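Local atomic coordinates of 6-aminohexanoate-cyclic-dimer hydrolase (Arthrobacter sp., PDB entry 3A2Q), a protein that hydrolyses the cyclic dimer of 6-aminohexanoate, a by-product of nylon-6 manufacture, opening it to the linear dimer. Residues D311-C316 with E408-A413; C316-A321 with K349-V354. The protein carries 1 engineered substitution. All coordinates share one frame; numbering follows the deposited sequence.

Interaction 1 (D311-C316 with E408-A413). With ACA (6-aminohexanoic acid), chain C.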
loop_
_atom_site.group_PDB
_atom_site.type_symbol
_atom_site.label_atom_id
_atom_site.label_comp_id
_atom_site.label_asym_id
_atom_site.label_seq_id
_atom_site.Cartn_x
_atom_site.Cartn_y
_atom_site.Cartn_z
ATOM N N ASP A 311 -0.304 -9.632 19.843
ATOM C CA ASP A 311 -1.137 -10.698 19.295
ATOM C C ASP A 311 -0.996 -10.757 17.781
ATOM O O ASP A 311 -0.973 -11.831 17.194
ATOM C CB ASP A 311 -2.605 -10.459 19.649
ATOM C CG ASP A 311 -2.846 -10.428 21.140
ATOM O OD1 ASP A 311 -2.627 -11.466 21.802
ATOM O OD2 ASP A 311 -3.253 -9.364 21.651
ATOM N N TYR A 312 -0.909 -9.591 17.152
ATOM C CA TYR A 312 -0.766 -9.521 15.709
ATOM C C TYR A 312 0.568 -10.141 15.285
ATOM O O TYR A 312 0.651 -10.847 14.278
ATOM C CB TYR A 312 -0.845 -8.060 15.263
ATOM C CG TYR A 312 -0.876 -7.864 13.767
ATOM C CD1 TYR A 312 -1.801 -8.543 12.972
ATOM C CD2 TYR A 312 0.007 -6.985 13.145
ATOM C CE1 TYR A 312 -1.842 -8.349 11.593
ATOM C CE2 TYR A 312 -0.029 -6.782 11.769
ATOM C CZ TYR A 312 -0.952 -7.466 11.000
ATOM O OH TYR A 312 -0.970 -7.276 9.640
ATOM N N SER A 313 1.610 -9.873 16.064
ATOM C CA SER A 313 2.942 -10.395 15.776
ATOM C C SER A 313 2.941 -11.922 15.767
ATOM O O SER A 313 3.579 -12.543 14.919
ATOM C CB SER A 313 3.942 -9.889 16.824
ATOM O OG SER A 313 5.271 -10.224 16.455
ATOM N N THR A 314 2.231 -12.517 16.717
ATOM C CA THR A 314 2.152 -13.971 16.808
ATOM C C THR A 314 1.499 -14.546 15.554
ATOM O O THR A 314 1.947 -15.554 15.014
ATOM C CB THR A 314 1.357 -14.397 18.052
ATOM O OG1 THR A 314 2.055 -13.951 19.224
ATOM C CG2 THR A 314 1.192 -15.918 18.096
ATOM N N ILE A 315 0.441 -13.889 15.085
ATOM C CA ILE A 315 -0.239 -14.341 13.882
ATOM C C ILE A 315 0.717 -14.206 12.703
ATOM O O ILE A 315 0.771 -15.078 11.834
ATOM C CB ILE A 315 -1.509 -13.511 13.627
ATOM C CG1 ILE A 315 -2.534 -13.803 14.721
ATOM C CG2 ILE A 315 -2.067 -13.824 12.244
ATOM C CD1 ILE A 315 -3.755 -12.905 14.688
ATOM N N CYS A 316 1.483 -13.118 12.685
ATOM C CA CYS A 316 2.445 -12.884 11.615
ATOM C C CYS A 316 3.537 -13.960 11.592
ATOM O O CYS A 316 3.989 -14.361 10.519
ATOM C CB CYS A 316 3.071 -11.495 11.755
ATOM S SG CYS A 316 1.984 -10.144 11.215
ATOM N N GLU A 408 14.575 -10.146 20.382
ATOM C CA GLU A 408 13.849 -11.190 21.103
ATOM C C GLU A 408 12.320 -11.109 21.177
ATOM O O GLU A 408 11.753 -10.195 21.789
ATOM C CB GLU A 408 14.402 -11.315 22.528
ATOM C CG GLU A 408 15.905 -11.551 22.605
ATOM C CD GLU A 408 16.433 -11.584 24.039
ATOM O OE1 GLU A 408 17.666 -11.466 24.233
ATOM O OE2 GLU A 408 15.615 -11.741 24.974
ATOM N N GLY A 409 11.670 -12.084 20.535
ATOM C CA GLY A 409 10.215 -12.212 20.545
ATOM C C GLY A 409 9.302 -11.564 19.517
ATOM O O GLY A 409 8.308 -12.165 19.101
ATOM N N ARG A 410 9.621 -10.351 19.092
ATOM C CA ARG A 410 8.737 -9.677 18.152
ATOM C C ARG A 410 9.285 -9.311 16.776
ATOM O O ARG A 410 10.491 -9.237 16.563
ATOM C CB ARG A 410 8.151 -8.433 18.832
ATOM C CG ARG A 410 7.212 -7.584 17.980
ATOM C CD ARG A 410 6.586 -6.458 18.791
ATOM N NE ARG A 410 5.751 -6.953 19.875
ATOM C CZ ARG A 410 4.987 -6.176 20.631
ATOM N NH1 ARG A 410 4.955 -4.871 20.414
ATOM N NH2 ARG A 410 4.258 -6.700 21.605
ATOM N N GLN A 411 8.353 -9.090 15.851
ATOM C CA GLN A 411 8.631 -8.722 14.463
ATOM C C GLN A 411 9.633 -7.564 14.409
ATOM O O GLN A 411 9.546 -6.622 15.199
ATOM C CB GLN A 411 7.326 -8.291 13.783
ATOM C CG GLN A 411 7.226 -8.610 12.304
ATOM C CD GLN A 411 7.042 -10.090 12.037
ATOM O OE1 GLN A 411 6.949 -10.519 10.887
ATOM N NE2 GLN A 411 6.986 -10.879 13.103
ATOM N N SER A 412 10.581 -7.631 13.479
ATOM C CA SER A 412 11.584 -6.576 13.349
ATOM C C SER A 412 10.927 -5.259 12.937
ATOM O O SER A 412 11.398 -4.182 13.298
ATOM C CB SER A 412 12.664 -6.976 12.329
ATOM O OG SER A 412 12.102 -7.293 11.069
ATOM N N ALA A 413 9.821 -5.352 12.203
ATOM C CA ALA A 413 9.106 -4.165 11.750
ATOM C C ALA A 413 8.312 -3.515 12.878
ATOM O O ALA A 413 7.836 -2.389 12.739
ATOM C CB ALA A 413 8.174 -4.527 10.596
HETATM C C ACA C . 3.162 -4.895 5.282
HETATM O O ACA C . 2.022 -4.499 5.540
HETATM C C2 ACA C . 4.372 -4.330 6.012
HETATM C C3 ACA C . 4.344 -4.600 7.513
HETATM C C4 ACA C . 4.891 -5.983 7.874
HETATM C C5 ACA C . 4.219 -6.528 9.134
HETATM C C6 ACA C . 4.525 -8.003 9.374
HETATM N N ACA C . 3.569 -8.893 8.714
HETATM O O HOH W 1 5.881 -12.614 17.654
#
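Ser313 and Gln411 bury the most surface here, and their CA atoms, 6.1 Å apart, mark the closest approach of the two backbones. The serine hydroxyl is turned to the loop by a first torsion of -172°, which sets OG anti to the backbone N. There it accepts a weak hydrogen bond from the backbone N-H of Gln411, N to OG 3.3 Å, with an N-H...O angle of 158°. The same OG donates to a water at 2.7 Å, and that water in turn donates a hydrogen bond to the Gly409 carbonyl O, so the hydroxyl is tied to the loop both directly and through solvent. Arg410 adds an aliphatic flank: its CG lies 3.6 Å from Ser313 OG.

Gln411 bends at its second torsion (72°), which carries the side-chain amide alongside the helix toward Cys316. Its OE1 lies 4.1 Å from Cys316 CB and accepts a hydrogen bond from Asn125, while NE2 reaches Asp317 only weakly. Cys316 and Gln411 both belong to the 6-aminohexanoic acid pocket seen in this structure. Cys316 SG comes within 3.2 Å of the ligand amine N, and Gln411 OE1 lies 3.8 Å from the neighbouring carbon C6, so the two side chains border the amino end of the ligand. On the helix side the sulfur also sits over the centre of the Tyr312 ring, 3.9 Å above its plane.

The contact thus joins the early part of helix 308-331 to the loop between strand 383-387 and helix 416-422. Helix 202-207 packs against Tyr312, Ile315 and Cys316, helix 356-378 touches Asp311, Thr314 and Ile315, and helix 342-352 covers Gln411.

Interaction 2 (C316-A321 with K349-V354)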
loop_
_atom_site.group_PDB
_atom_site.type_symbol
_atom_site.label_atom_id
_atom_site.label_comp_id
_atom_site.label_asym_id
_atom_site.label_seq_id
_atom_site.Cartn_x
_atom_site.Cartn_y
_atom_site.Cartn_z
ATOM N N CYS A 316 1.483 -13.118 12.685
ATOM C CA CYS A 316 2.445 -12.884 11.615
ATOM C C CYS A 316 3.537 -13.960 11.592
ATOM O O CYS A 316 3.989 -14.361 10.519
ATOM C CB CYS A 316 3.071 -11.495 11.755
ATOM S SG CYS A 316 1.984 -10.144 11.215
ATOM N N ASP A 317 3.958 -14.428 12.767
ATOM C CA ASP A 317 4.983 -15.472 12.820
ATOM C C ASP A 317 4.485 -16.704 12.076
ATOM O O ASP A 317 5.206 -17.293 11.278
ATOM C CB ASP A 317 5.309 -15.867 14.264
ATOM C CG ASP A 317 6.087 -14.799 15.006
ATOM O OD1 ASP A 317 6.754 -13.978 14.342
ATOM O OD2 ASP A 317 6.042 -14.794 16.254
ATOM N N VAL A 318 3.242 -17.083 12.357
ATOM C CA VAL A 318 2.617 -18.244 11.732
ATOM C C VAL A 318 2.436 -18.049 10.233
ATOM O O VAL A 318 2.689 -18.964 9.448
ATOM C CB VAL A 318 1.244 -18.541 12.390
ATOM C CG1 VAL A 318 0.474 -19.607 11.596
ATOM C CG2 VAL A 318 1.457 -19.002 13.821
ATOM N N ALA A 319 2.015 -16.852 9.833
ATOM C CA ALA A 319 1.792 -16.551 8.421
ATOM C C ALA A 319 3.062 -16.642 7.578
ATOM O O ALA A 319 3.050 -17.227 6.499
ATOM C CB ALA A 319 1.168 -15.163 8.273
ATOM N N ILE A 320 4.154 -16.057 8.057
ATOM C CA ILE A 320 5.403 -16.110 7.308
ATOM C C ILE A 320 5.919 -17.545 7.274
ATOM O O ILE A 320 6.376 -18.026 6.241
ATOM C CB ILE A 320 6.480 -15.193 7.930
ATOM C CG1 ILE A 320 6.053 -13.729 7.789
ATOM C CG2 ILE A 320 7.822 -15.409 7.222
ATOM C CD1 ILE A 320 5.876 -13.289 6.348
ATOM N N ALA A 321 5.833 -18.224 8.408
ATOM C CA ALA A 321 6.284 -19.606 8.507
ATOM C C ALA A 321 5.576 -20.478 7.479
ATOM O O ALA A 321 6.207 -21.271 6.781
ATOM C CB ALA A 321 6.020 -20.139 9.907
ATOM N N LYS A 349 10.816 -20.747 13.698
ATOM C CA LYS A 349 10.981 -21.322 15.025
ATOM C C LYS A 349 9.875 -20.821 15.941
ATOM O O LYS A 349 9.247 -21.603 16.654
ATOM C CB LYS A 349 12.346 -20.933 15.599
ATOM C CG LYS A 349 12.653 -21.531 16.962
ATOM C CD LYS A 349 14.057 -21.150 17.413
ATOM C CE LYS A 349 14.396 -21.767 18.757
ATOM N NZ LYS A 349 13.451 -21.319 19.813
ATOM N N ARG A 350 9.629 -19.516 15.916
ATOM C CA ARG A 350 8.587 -18.949 16.760
ATOM C C ARG A 350 7.226 -19.564 16.450
ATOM O O ARG A 350 6.444 -19.845 17.357
ATOM C CB ARG A 350 8.522 -17.425 16.594
ATOM C CG ARG A 350 9.724 -16.691 17.180
ATOM C CD ARG A 350 9.334 -15.311 17.687
ATOM N NE ARG A 350 9.010 -14.375 16.616
ATOM C CZ ARG A 350 9.912 -13.701 15.910
ATOM N NH1 ARG A 350 11.203 -13.856 16.158
ATOM N NH2 ARG A 350 9.521 -12.859 14.963
ATOM N N ALA A 351 6.946 -19.785 15.170
ATOM C CA ALA A 351 5.666 -20.368 14.775
ATOM C C ALA A 351 5.489 -21.733 15.427
ATOM O O ALA A 351 4.399 -22.083 15.880
ATOM C CB ALA A 351 5.593 -20.498 13.257
ATOM N N ASP A 352 6.573 -22.499 15.486
ATOM C CA ASP A 352 6.526 -23.831 16.075
ATOM C C ASP A 352 6.112 -23.843 17.539
ATOM O O ASP A 352 5.731 -24.886 18.066
ATOM C CB ASP A 352 7.879 -24.533 15.919
ATOM C CG ASP A 352 8.184 -24.891 14.477
ATOM O OD1 ASP A 352 7.273 -25.400 13.792
ATOM O OD2 ASP A 352 9.330 -24.673 14.029
ATOM N N GLN A 353 6.171 -22.694 18.201
ATOM C CA GLN A 353 5.794 -22.639 19.609
ATOM C C GLN A 353 4.396 -22.062 19.836
ATOM O O GLN A 353 3.949 -21.913 20.973
ATOM C CB GLN A 353 6.854 -21.855 20.390
ATOM C CG GLN A 353 8.214 -22.549 20.369
ATOM C CD GLN A 353 9.340 -21.684 20.891
ATOM O OE1 GLN A 353 9.630 -20.620 20.338
ATOM N NE2 GLN A 353 9.992 -22.139 21.957
ATOM N N VAL A 354 3.702 -21.759 18.745
ATOM C CA VAL A 354 2.348 -21.221 18.828
ATOM C C VAL A 354 1.339 -22.363 18.759
ATOM O O VAL A 354 1.375 -23.165 17.829
ATOM C CB VAL A 354 2.064 -20.247 17.662
ATOM C CG1 VAL A 354 0.619 -19.774 17.720
ATOM C CG2 VAL A 354 3.016 -19.065 17.732
#
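Asp317 meets Arg350 in a side-on, two-nitrogen salt bridge between two helices. Arg350 NE reaches Asp317 OD2 at 3.0 Å with an N-H...O angle of 154°, and NH2 of Arg350 reaches OD1 of Asp317, also at 3.0 Å. The two planes are 63° apart, so this is no flat, coplanar pairing: OD2 lies near the guanidinium plane but is approached from above the carboxylate plane, whereas OD1 is met on its syn side but from well out of the carboxylate plane. Bends at the second and third torsions of Arg350 carry the chain across the carboxylate, with Arg350 CD 3.6 Å from Asp317 OD2.

Beside the ion pair the helices meet through small side chains. Ala351 CB points at helix 308-331 and comes to 3.4 Å from Ala321 CB, tighter than usual carbon packing. Val318 CG2 crosses to Val354 CG1 at 4.1 Å, extending the apolar strip to the loop residue Val354.

Glu346 forms a second salt bridge with Arg350, through NH1. Were the arginine replaced by an alanine, the guanidinium would be gone and both Asp317 and Glu346 would probably be left without this cationic mate. Chemically, the seam combines a charge-paired edge with alanine and valine contacts, and the shared cation is likely to offset the two acidic charges.

How the interactions relate
Helix 308-331 serves both contacts, with centres 9 Å apart, and Cys316 is their common residue. Interaction 2 is nested within the chain loop that interaction 1 closes. Between them, Gln411 NE2 of interaction 1 approaches Asp317 OD1 of interaction 2 at 3.3 Å, so the carboxylate paired with Arg350 also neighbours a pocket-lining amide; Thr314 CG2 meets Val354 CG2 at 3.7 Å. Interaction 1 directly borders bound 6-aminohexanoic acid, with the Gln411 side chain about 11 Å from that of Ser150, assigned to the charge relay by similarity. The Asp317 side chain stands about 8 Å from a ligand, consistent with a second-shell place behind Gln411.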